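PDB 6A5D: GPI-anchored protein LLG1 from Arabidopsis thaliana, which is a glycosylphosphatidylinositol-anchored cell-surface protein that probably acts as a co-receptor, helping a receptor kinase perceive RALF peptides. Local coordinates for residues 23-33 against 63-74; 47-57 against 87-97. One frame throughout, in Å; residues are numbered along the deposited sequence.

Two disulfide-tied contacts illustrate how a small, helix-rich extracellular protein without strands can be tied at two separate places. Their segments alternate along the chain: 23-33, then 47-57, then 63-74, then 87-97, with helix 49-60 of contact 2 followed directly by helix 64-67 of contact 1. The centres lie about 19 Å apart, on opposite sides of the chain's centre, and the nearest atoms remain about 6 Å from each other. Contact 1 binds the N-terminal loop at the surface, whereas the partly buried contact 2 joins helix 49-60 to helix 92-99. Helix 74-86, which starts at Cys74 of contact 1, is shared: it meets Phe30 of contact 1 and Phe56 and Phe93 of contact 2.

Contact 1. Residues 23-33 against 63-74; sequences KKTCPVNFEFM and YTDQLNDLSSDC
Lys24 and Ser72 form a single beta bridge between the N-terminal loop and the turn before helix 74-86. Lys24 N gives a nearly straight bond to Ser71 O (2.8 Å, 170°), and Lys24 O receives Asp73 N at 3.0 Å. Beyond the bridge, Cys26 N donates to Asp73 OD1 at 2.8 Å, reaching its syn side 24° out of the carboxylate plane; chi1 of 63° swings that carboxylate toward the loop. Lys23 NZ bonds to Leu70 O in the carbonyl plane, while Lys24, extended beyond CG, carries NZ to Ser71 OG at 3.0 Å. A water accepts from Lys24 NZ and donates to Asp69 OD2. Leu70 O, Ser71 O and Ser71 OG, which take the lysine bonds, belong to a type I beta turn from Asp69 to Ser72 that includes an Asx turn: Asp69 OD1 accepts from both Ser71 N and Ser71 OG, the latter at 2.7 Å. Ser72 OG in turn donates to Asp69 O and accepts from Cys74 N, making an ST turn. An alanine in place of Ser71 would probably leave Lys24 NZ with its water but without its direct side-chain acceptor, and Asp69 OD1 with one donor fewer. Next to the bridge, the Cys26-Cys74 disulfide makes the link covalent. The apolar side follows: Val28 CG2 packs on Tyr63, Phe30 CZ on Leu67 CD2, and Met33 CE reaches Tyr63 CE2 at 3.6 Å, its SD farther above the ring face in a Met-aromatic contact. Phe30 also touches Met78 of helix 74-86 and Phe59 of helix 49-60.

Contact 2. Residues 47-57 against 87-97; sequences YPPKECCGAFK and KYPPGLFANQC
The Tyr47 ring has Leu92 CD2 over the centre of one face, a CH-pi contact 3.7 Å from the centroid, while its CE1 points in plane at the edge of the Tyr88 ring; the two tyrosine planes are oblique. These rings flank a disulfide-linked helix pair: the axes of helices 49-57 and 92-97 approach to 8.6 Å and cross at -115°. The steep crossing brings the helices together around Cys53 and Cys97, whose CA atoms are 5.0 Å apart, and Tyr47, before the helix start, adds contacts with Tyr88, Pro89 and Leu92. Phe93 CZ covers one face of Tyr88, and the edge of the Phe93 ring meets Cys52 O and Tyr88 CD2. At the other end, Phe93 CB sits over a face of Phe56, offset toward the rim, and Cys97 SG lies at that ring's edge. The two phenylalanine planes are near parallel but slid apart, with little overlap. Phe56, with CG anti to its own N (chi1 167°), points its ring into the interior, where Met78 and Ile82 of helix 74-86 also touch it.

Between these aromatic ends lies Gln96. Its amide is laid against Cys52 CB, with OE1 at 3.1 Å, and NE2 approaches Tyr47 CB. Waters bridge the polar groups at two points: one accepts from Gln96 NE2 and donates to Tyr47 O, and another, in the plane of the Tyr47 ring, donates to Lys87 O while hydrogen-bonding to Tyr47 OH. Tyr88 OH bonds instead to Cys42 O, in the loop that the Cys42-Cys52 disulfide ties to helix 49-60. The two segments themselves are joined covalently by Cys53 SG to Cys97 SG, 2.0 Å with a chi3 of 111°, and Lys57 CE rests 3.9 Å from Cys97 SG.

Contact 1. Residues 23-33 against 63-74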
loop_
_atom_site.group_PDB
_atom_site.type_symbol
_atom_site.label_atom_id
_atom_site.label_comp_id
_atom_site.label_asym_id
_atom_site.label_seq_id
_atom_site.Cartn_x
_atom_site.Cartn_y
_atom_site.Cartn_z
ATOM N N LYS A 23 -9.191 -15.264 9.258
ATOM C CA LYS A 23 -7.816 -14.902 8.929
ATOM C C LYS A 23 -6.935 -14.817 10.177
ATOM O O LYS A 23 -7.405 -14.490 11.263
ATOM C CB LYS A 23 -7.776 -13.569 8.174
ATOM C CG LYS A 23 -8.478 -13.588 6.823
ATOM C CD LYS A 23 -7.879 -14.663 5.939
ATOM C CE LYS A 23 -8.655 -14.835 4.638
ATOM N NZ LYS A 23 -8.195 -16.045 3.901
ATOM N N LYS A 24 -5.647 -15.106 10.023
ATOM C CA LYS A 24 -4.727 -14.957 11.135
ATOM C C LYS A 24 -4.481 -13.476 11.399
ATOM O O LYS A 24 -4.586 -12.638 10.498
ATOM C CB LYS A 24 -3.410 -15.625 10.764
ATOM C CG LYS A 24 -3.602 -17.091 10.442
ATOM C CD LYS A 24 -2.412 -17.691 9.745
ATOM C CE LYS A 24 -2.715 -19.139 9.446
ATOM N NZ LYS A 24 -1.644 -19.766 8.634
ATOM N N THR A 25 -4.190 -13.160 12.658
ATOM C CA THR A 25 -3.926 -11.784 13.064
ATOM C C THR A 25 -2.589 -11.320 12.508
ATOM O O THR A 25 -1.547 -11.913 12.799
ATOM C CB THR A 25 -3.894 -11.718 14.585
ATOM O OG1 THR A 25 -5.189 -12.055 15.090
ATOM C CG2 THR A 25 -3.555 -10.306 15.043
ATOM N N CYS A 26 -2.601 -10.231 11.749
ATOM C CA CYS A 26 -1.371 -9.776 11.122
ATOM C C CYS A 26 -0.335 -9.473 12.198
ATOM O O CYS A 26 -0.645 -8.748 13.156
ATOM C CB CYS A 26 -1.618 -8.512 10.307
ATOM S SG CYS A 26 -0.153 -8.052 9.371
ATOM N N PRO A 27 0.886 -10.015 12.096
ATOM C CA PRO A 27 1.913 -9.696 13.101
ATOM C C PRO A 27 2.562 -8.329 12.934
ATOM O O PRO A 27 3.255 -7.884 13.860
ATOM C CB PRO A 27 2.942 -10.815 12.914
ATOM C CG PRO A 27 2.807 -11.208 11.490
ATOM C CD PRO A 27 1.353 -11.022 11.126
ATOM N N VAL A 28 2.386 -7.672 11.787
ATOM C CA VAL A 28 2.868 -6.307 11.573
ATOM C C VAL A 28 1.860 -5.326 12.149
ATOM O O VAL A 28 0.661 -5.404 11.860
ATOM C CB VAL A 28 3.102 -6.043 10.073
ATOM C CG1 VAL A 28 3.517 -4.578 9.820
ATOM C CG2 VAL A 28 4.137 -7.018 9.509
ATOM N N ASN A 29 2.339 -4.409 12.984
ATOM C CA ASN A 29 1.448 -3.479 13.689
ATOM C C ASN A 29 1.179 -2.238 12.835
ATOM O O ASN A 29 1.628 -1.126 13.120
ATOM C CB ASN A 29 2.012 -3.108 15.052
ATOM C CG ASN A 29 0.948 -2.566 15.990
ATOM O OD1 ASN A 29 -0.177 -2.254 15.574
ATOM N ND2 ASN A 29 1.302 -2.437 17.264
ATOM N N PHE A 30 0.390 -2.448 11.780
ATOM C CA PHE A 30 0.095 -1.365 10.851
ATOM C C PHE A 30 -0.563 -0.180 11.541
ATOM O O PHE A 30 -0.336 0.966 11.136
ATOM C CB PHE A 30 -0.774 -1.883 9.704
ATOM C CG PHE A 30 -0.008 -2.673 8.690
ATOM C CD1 PHE A 30 0.849 -2.026 7.836
ATOM C CD2 PHE A 30 -0.163 -4.054 8.569
ATOM C CE1 PHE A 30 1.575 -2.723 6.884
ATOM C CE2 PHE A 30 0.552 -4.760 7.623
ATOM C CZ PHE A 30 1.423 -4.097 6.773
ATOM N N GLU A 31 -1.329 -0.430 12.611
ATOM C CA GLU A 31 -2.034 0.652 13.289
ATOM C C GLU A 31 -1.099 1.783 13.698
ATOM O O GLU A 31 -1.461 2.964 13.604
ATOM C CB GLU A 31 -2.766 0.125 14.520
ATOM C CG GLU A 31 -3.548 1.246 15.207
ATOM C CD GLU A 31 -4.350 0.793 16.401
ATOM O OE1 GLU A 31 -4.338 -0.413 16.712
ATOM O OE2 GLU A 31 -5.027 1.663 17.004
ATOM N N PHE A 32 0.116 1.447 14.121
ATOM C CA PHE A 32 1.022 2.416 14.717
ATOM C C PHE A 32 2.241 2.731 13.866
ATOM O O PHE A 32 3.188 3.359 14.352
ATOM C CB PHE A 32 1.403 2.003 16.141
ATOM C CG PHE A 32 0.265 2.123 17.102
ATOM C CD1 PHE A 32 -0.174 3.375 17.505
ATOM C CD2 PHE A 32 -0.406 1.002 17.558
ATOM C CE1 PHE A 32 -1.233 3.505 18.379
ATOM C CE2 PHE A 32 -1.477 1.131 18.436
ATOM C CZ PHE A 32 -1.883 2.383 18.843
ATOM N N MET A 33 2.237 2.327 12.606
ATOM C CA MET A 33 3.335 2.650 11.718
ATOM C C MET A 33 3.244 4.102 11.275
ATOM O O MET A 33 2.264 4.813 11.530
ATOM C CB MET A 33 3.342 1.719 10.509
ATOM C CG MET A 33 3.729 0.320 10.924
ATOM S SD MET A 33 3.718 -0.898 9.585
ATOM C CE MET A 33 4.972 -0.228 8.483
ATOM N N TYR A 63 7.121 -5.328 3.319
ATOM C CA TYR A 63 6.221 -6.223 4.036
ATOM C C TYR A 63 5.541 -7.232 3.125
ATOM O O TYR A 63 4.532 -7.821 3.516
ATOM C CB TYR A 63 5.208 -5.419 4.861
ATOM C CG TYR A 63 5.939 -4.492 5.799
ATOM C CD1 TYR A 63 6.475 -4.983 6.977
ATOM C CD2 TYR A 63 6.168 -3.152 5.476
ATOM C CE1 TYR A 63 7.195 -4.176 7.837
ATOM C CE2 TYR A 63 6.905 -2.326 6.334
ATOM C CZ TYR A 63 7.407 -2.849 7.514
ATOM O OH TYR A 63 8.145 -2.088 8.402
ATOM N N THR A 64 6.085 -7.464 1.921
ATOM C CA THR A 64 5.449 -8.426 1.022
ATOM C C THR A 64 5.361 -9.816 1.647
ATOM O O THR A 64 4.383 -10.537 1.406
ATOM C CB THR A 64 6.151 -8.494 -0.343
ATOM O OG1 THR A 64 7.558 -8.741 -0.173
ATOM C CG2 THR A 64 5.962 -7.211 -1.104
ATOM N N ASP A 65 6.348 -10.210 2.459
ATOM C CA ASP A 65 6.273 -11.518 3.114
ATOM C C ASP A 65 4.955 -11.659 3.867
ATOM O O ASP A 65 4.247 -12.666 3.742
ATOM C CB ASP A 65 7.415 -11.703 4.120
ATOM C CG ASP A 65 8.790 -11.915 3.478
ATOM O OD1 ASP A 65 8.917 -12.025 2.247
ATOM O OD2 ASP A 65 9.766 -11.987 4.263
ATOM N N GLN A 66 4.609 -10.647 4.658
ATOM C CA GLN A 66 3.411 -10.720 5.482
ATOM C C GLN A 66 2.161 -10.376 4.683
ATOM O O GLN A 66 1.126 -11.031 4.840
ATOM C CB GLN A 66 3.558 -9.802 6.698
ATOM C CG GLN A 66 4.764 -10.136 7.575
ATOM C CD GLN A 66 6.009 -9.316 7.244
ATOM O OE1 GLN A 66 6.337 -9.077 6.093
ATOM N NE2 GLN A 66 6.701 -8.869 8.282
ATOM N N LEU A 67 2.262 -9.395 3.783
ATOM C CA LEU A 67 1.112 -9.003 2.978
ATOM C C LEU A 67 0.654 -10.145 2.081
ATOM O O LEU A 67 -0.546 -10.294 1.821
ATOM C CB LEU A 67 1.458 -7.776 2.143
ATOM C CG LEU A 67 1.621 -6.477 2.929
ATOM C CD1 LEU A 67 2.223 -5.395 2.050
ATOM C CD2 LEU A 67 0.279 -5.998 3.490
ATOM N N ASN A 68 1.595 -10.940 1.576
ATOM C CA ASN A 68 1.290 -12.056 0.683
ATOM C C ASN A 68 1.032 -13.354 1.422
ATOM O O ASN A 68 1.014 -14.423 0.792
ATOM C CB ASN A 68 2.356 -12.232 -0.399
ATOM C CG ASN A 68 2.293 -11.150 -1.458
ATOM O OD1 ASN A 68 1.227 -10.594 -1.733
ATOM N ND2 ASN A 68 3.429 -10.845 -2.057
ATOM N N ASP A 69 0.895 -13.300 2.738
ATOM C CA ASP A 69 0.350 -14.423 3.490
ATOM C C ASP A 69 -1.161 -14.334 3.342
ATOM O O ASP A 69 -1.834 -13.575 4.047
ATOM C CB ASP A 69 0.782 -14.356 4.946
ATOM C CG ASP A 69 0.167 -15.459 5.782
ATOM O OD1 ASP A 69 -0.590 -16.289 5.232
ATOM O OD2 ASP A 69 0.468 -15.507 6.987
ATOM N N LEU A 70 -1.699 -15.124 2.410
ATOM C CA LEU A 70 -3.108 -15.052 2.066
ATOM C C LEU A 70 -4.013 -15.549 3.184
ATOM O O LEU A 70 -5.225 -15.307 3.138
ATOM C CB LEU A 70 -3.328 -15.907 0.813
ATOM C CG LEU A 70 -2.543 -15.493 -0.436
ATOM C CD1 LEU A 70 -2.799 -16.439 -1.608
ATOM C CD2 LEU A 70 -2.849 -14.062 -0.829
ATOM N N SER A 71 -3.456 -16.229 4.178
ATOM C CA SER A 71 -4.207 -16.706 5.331
ATOM C C SER A 71 -4.305 -15.674 6.442
ATOM O O SER A 71 -4.976 -15.929 7.446
ATOM C CB SER A 71 -3.584 -17.997 5.857
ATOM O OG SER A 71 -2.445 -17.702 6.645
ATOM N N SER A 72 -3.668 -14.520 6.286
ATOM C CA SER A 72 -3.660 -13.475 7.300
ATOM C C SER A 72 -4.465 -12.274 6.831
ATOM O O SER A 72 -4.810 -12.142 5.650
ATOM C CB SER A 72 -2.223 -13.040 7.598
ATOM O OG SER A 72 -1.782 -12.161 6.574
ATOM N N ASP A 73 -4.742 -11.375 7.776
ATOM C CA ASP A 73 -5.434 -10.136 7.461
ATOM C C ASP A 73 -4.474 -8.971 7.242
ATOM O O ASP A 73 -4.897 -7.815 7.317
ATOM C CB ASP A 73 -6.498 -9.801 8.516
ATOM C CG ASP A 73 -5.914 -9.563 9.901
ATOM O OD1 ASP A 73 -4.676 -9.458 10.038
ATOM O OD2 ASP A 73 -6.708 -9.474 10.867
ATOM N N CYS A 74 -3.208 -9.252 6.916
ATOM C CA CYS A 74 -2.216 -8.185 6.789
ATOM C C CYS A 74 -2.598 -7.189 5.699
ATOM O O CYS A 74 -2.576 -5.979 5.926
ATOM C CB CYS A 74 -0.837 -8.775 6.501
ATOM S SG CYS A 74 -0.096 -9.544 7.926
HETATM O O HOH W 1 0.561 -17.977 8.115
#

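Contact 2. Residues 47-57 against 87-97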
loop_
_atom_site.group_PDB
_atom_site.type_symbol
_atom_site.label_atom_id
_atom_site.label_comp_id
_atom_site.label_asym_id
_atom_site.label_seq_id
_atom_site.Cartn_x
_atom_site.Cartn_y
_atom_site.Cartn_z
ATOM N N TYR A 47 -4.542 13.297 -7.090
ATOM C CA TYR A 47 -3.420 12.484 -6.642
ATOM C C TYR A 47 -2.480 12.169 -7.807
ATOM O O TYR A 47 -2.935 11.695 -8.854
ATOM C CB TYR A 47 -3.936 11.175 -6.055
ATOM C CG TYR A 47 -4.922 11.322 -4.916
ATOM C CD1 TYR A 47 -4.503 11.677 -3.647
ATOM C CD2 TYR A 47 -6.272 11.036 -5.097
ATOM C CE1 TYR A 47 -5.405 11.783 -2.600
ATOM C CE2 TYR A 47 -7.171 11.135 -4.059
ATOM C CZ TYR A 47 -6.732 11.509 -2.809
ATOM O OH TYR A 47 -7.625 11.618 -1.766
ATOM N N PRO A 48 -1.192 12.463 -7.691
ATOM C CA PRO A 48 -0.244 12.138 -8.782
ATOM C C PRO A 48 -0.016 10.637 -8.869
ATOM O O PRO A 48 0.529 10.036 -7.936
ATOM C CB PRO A 48 1.040 12.853 -8.333
ATOM C CG PRO A 48 0.911 12.926 -6.826
ATOM C CD PRO A 48 -0.545 13.133 -6.550
ATOM N N PRO A 49 -0.377 9.994 -9.982
ATOM C CA PRO A 49 -0.351 8.511 -10.013
ATOM C C PRO A 49 1.020 7.889 -9.784
ATOM O O PRO A 49 1.136 6.927 -9.011
ATOM C CB PRO A 49 -0.959 8.161 -11.379
ATOM C CG PRO A 49 -0.739 9.404 -12.205
ATOM C CD PRO A 49 -0.848 10.568 -11.254
ATOM N N LYS A 50 2.052 8.367 -10.479
ATOM C CA LYS A 50 3.364 7.744 -10.349
ATOM C C LYS A 50 3.963 7.999 -8.969
ATOM O O LYS A 50 4.496 7.077 -8.332
ATOM C CB LYS A 50 4.302 8.241 -11.450
ATOM C CG LYS A 50 5.687 7.602 -11.396
ATOM C CD LYS A 50 6.500 7.883 -12.654
ATOM C CE LYS A 50 5.776 7.414 -13.911
ATOM N NZ LYS A 50 6.724 6.939 -14.964
ATOM N N GLU A 51 3.876 9.236 -8.478
ATOM C CA GLU A 51 4.415 9.531 -7.151
ATOM C C GLU A 51 3.651 8.796 -6.056
ATOM O O GLU A 51 4.249 8.305 -5.097
ATOM C CB GLU A 51 4.410 11.044 -6.884
ATOM C CG GLU A 51 5.433 11.847 -7.669
ATOM C CD GLU A 51 5.144 11.893 -9.154
ATOM O OE1 GLU A 51 6.103 11.963 -9.942
ATOM O OE2 GLU A 51 3.962 11.829 -9.519
ATOM N N CYS A 52 2.336 8.651 -6.221
ATOM C CA CYS A 52 1.542 7.937 -5.232
ATOM C C CYS A 52 1.877 6.458 -5.229
ATOM O O CYS A 52 2.049 5.863 -4.160
ATOM C CB CYS A 52 0.052 8.159 -5.493
ATOM S SG CYS A 52 -0.555 9.835 -5.085
ATOM N N CYS A 53 1.971 5.841 -6.412
ATOM C CA CYS A 53 2.359 4.439 -6.482
ATOM C C CYS A 53 3.748 4.223 -5.899
ATOM O O CYS A 53 3.960 3.277 -5.134
ATOM C CB CYS A 53 2.291 3.945 -7.924
ATOM S SG CYS A 53 2.833 2.251 -8.077
ATOM N N GLY A 54 4.705 5.094 -6.240
ATOM C CA GLY A 54 6.053 4.923 -5.717
ATOM C C GLY A 54 6.106 5.008 -4.205
ATOM O O GLY A 54 6.807 4.226 -3.561
ATOM N N ALA A 55 5.368 5.950 -3.619
ATOM C CA ALA A 55 5.368 6.097 -2.165
ATOM C C ALA A 55 4.727 4.888 -1.499
ATOM O O ALA A 55 5.188 4.423 -0.445
ATOM C CB ALA A 55 4.623 7.375 -1.785
ATOM N N PHE A 56 3.649 4.380 -2.095
ATOM C CA PHE A 56 2.997 3.183 -1.583
ATOM C C PHE A 56 3.928 1.975 -1.627
ATOM O O PHE A 56 4.009 1.216 -0.650
ATOM C CB PHE A 56 1.729 2.942 -2.400
ATOM C CG PHE A 56 1.113 1.598 -2.193
ATOM C CD1 PHE A 56 0.575 1.244 -0.969
ATOM C CD2 PHE A 56 1.067 0.678 -3.230
ATOM C CE1 PHE A 56 0.001 0.008 -0.779
ATOM C CE2 PHE A 56 0.480 -0.561 -3.041
ATOM C CZ PHE A 56 -0.042 -0.897 -1.803
ATOM N N LYS A 57 4.639 1.774 -2.753
ATOM C CA LYS A 57 5.617 0.691 -2.842
ATOM C C LYS A 57 6.733 0.885 -1.831
ATOM O O LYS A 57 7.135 -0.067 -1.150
ATOM C CB LYS A 57 6.190 0.626 -4.258
ATOM C CG LYS A 57 5.219 -0.038 -5.235
ATOM C CD LYS A 57 5.717 -0.083 -6.677
ATOM C CE LYS A 57 4.680 -0.766 -7.560
ATOM N NZ LYS A 57 5.184 -0.989 -8.955
ATOM N N LYS A 87 -6.855 9.549 4.233
ATOM C CA LYS A 87 -8.131 9.917 3.617
ATOM C C LYS A 87 -8.147 9.594 2.126
ATOM O O LYS A 87 -8.544 10.407 1.296
ATOM C CB LYS A 87 -8.521 11.369 3.897
ATOM C CG LYS A 87 -8.674 11.649 5.372
ATOM C CD LYS A 87 -7.392 12.246 5.925
ATOM C CE LYS A 87 -7.643 13.033 7.206
ATOM N NZ LYS A 87 -6.676 14.162 7.332
ATOM N N TYR A 88 -7.692 8.370 1.786
ATOM C CA TYR A 88 -7.593 7.984 0.383
ATOM C C TYR A 88 -8.772 7.109 -0.016
ATOM O O TYR A 88 -9.233 6.285 0.780
ATOM C CB TYR A 88 -6.314 7.179 0.150
ATOM C CG TYR A 88 -5.045 7.963 0.368
ATOM C CD1 TYR A 88 -4.745 9.061 -0.420
ATOM C CD2 TYR A 88 -4.135 7.591 1.361
ATOM C CE1 TYR A 88 -3.577 9.794 -0.212
ATOM C CE2 TYR A 88 -2.968 8.314 1.573
ATOM C CZ TYR A 88 -2.698 9.408 0.782
ATOM O OH TYR A 88 -1.544 10.129 0.966
ATOM N N PRO A 89 -9.255 7.259 -1.245
ATOM C CA PRO A 89 -10.286 6.357 -1.749
ATOM C C PRO A 89 -9.785 4.925 -1.748
ATOM O O PRO A 89 -8.614 4.667 -2.069
ATOM C CB PRO A 89 -10.502 6.846 -3.190
ATOM C CG PRO A 89 -10.055 8.279 -3.174
ATOM C CD PRO A 89 -8.920 8.341 -2.188
ATOM N N PRO A 90 -10.637 3.962 -1.404
ATOM C CA PRO A 90 -10.213 2.559 -1.455
ATOM C C PRO A 90 -9.859 2.172 -2.882
ATOM O O PRO A 90 -10.549 2.537 -3.833
ATOM C CB PRO A 90 -11.445 1.792 -0.955
ATOM C CG PRO A 90 -12.606 2.719 -1.241
ATOM C CD PRO A 90 -12.055 4.110 -1.027
ATOM N N GLY A 91 -8.759 1.436 -3.023
ATOM C CA GLY A 91 -8.265 1.028 -4.315
ATOM C C GLY A 91 -7.440 2.061 -5.062
ATOM O O GLY A 91 -6.950 1.755 -6.159
ATOM N N LEU A 92 -7.257 3.199 -4.534
ATOM C CA LEU A 92 -6.494 4.250 -5.215
ATOM C C LEU A 92 -5.111 3.749 -5.631
ATOM O O LEU A 92 -4.740 3.810 -6.806
ATOM C CB LEU A 92 -6.360 5.481 -4.316
ATOM C CG LEU A 92 -5.523 6.637 -4.872
ATOM C CD1 LEU A 92 -6.159 7.201 -6.133
ATOM C CD2 LEU A 92 -5.345 7.724 -3.825
ATOM N N PHE A 93 -4.337 3.251 -4.634
ATOM C CA PHE A 93 -2.961 2.852 -4.915
ATOM C C PHE A 93 -2.908 1.638 -5.820
ATOM O O PHE A 93 -2.084 1.582 -6.740
ATOM C CB PHE A 93 -2.204 2.619 -3.606
ATOM C CG PHE A 93 -2.126 3.845 -2.779
ATOM C CD1 PHE A 93 -1.224 4.842 -3.100
ATOM C CD2 PHE A 93 -3.011 4.060 -1.746
ATOM C CE1 PHE A 93 -1.178 6.019 -2.369
ATOM C CE2 PHE A 93 -2.975 5.231 -1.006
ATOM C CZ PHE A 93 -2.068 6.222 -1.323
ATOM N N ALA A 94 -3.788 0.664 -5.590
ATOM C CA ALA A 94 -3.876 -0.470 -6.497
ATOM C C ALA A 94 -4.136 -0.009 -7.928
ATOM O O ALA A 94 -3.466 -0.453 -8.871
ATOM C CB ALA A 94 -4.986 -1.407 -6.028
ATOM N N ASN A 95 -5.086 0.914 -8.108
ATOM C CA ASN A 95 -5.407 1.413 -9.446
ATOM C C ASN A 95 -4.230 2.166 -10.040
ATOM O O ASN A 95 -3.844 1.922 -11.191
ATOM C CB ASN A 95 -6.631 2.333 -9.385
ATOM C CG ASN A 95 -7.916 1.577 -9.143
ATOM O OD1 ASN A 95 -7.984 0.370 -9.339
ATOM N ND2 ASN A 95 -8.957 2.297 -8.731
ATOM N N GLN A 96 -3.648 3.097 -9.267
ATOM C CA GLN A 96 -2.536 3.894 -9.786
ATOM C C GLN A 96 -1.351 3.022 -10.178
ATOM O O GLN A 96 -0.740 3.231 -11.233
ATOM C CB GLN A 96 -2.061 4.930 -8.763
ATOM C CG GLN A 96 -3.082 5.964 -8.350
ATOM C CD GLN A 96 -2.667 6.674 -7.080
ATOM O OE1 GLN A 96 -2.157 6.037 -6.135
ATOM N NE2 GLN A 96 -2.867 7.996 -7.038
ATOM N N CYS A 97 -0.992 2.044 -9.334
ATOM C CA CYS A 97 0.158 1.209 -9.651
ATOM C C CYS A 97 -0.134 0.341 -10.870
ATOM O O CYS A 97 0.749 0.118 -11.707
ATOM C CB CYS A 97 0.544 0.351 -8.443
ATOM S SG CYS A 97 1.355 1.235 -7.108
HETATM O O HOH W 2 -6.408 12.485 0.795
HETATM O O HOH W 3 -4.135 9.386 -9.341
HETATM O O HOH W 4 1.494 4.826 -11.602
HETATM O O HOH W 5 3.887 0.805 -11.613
#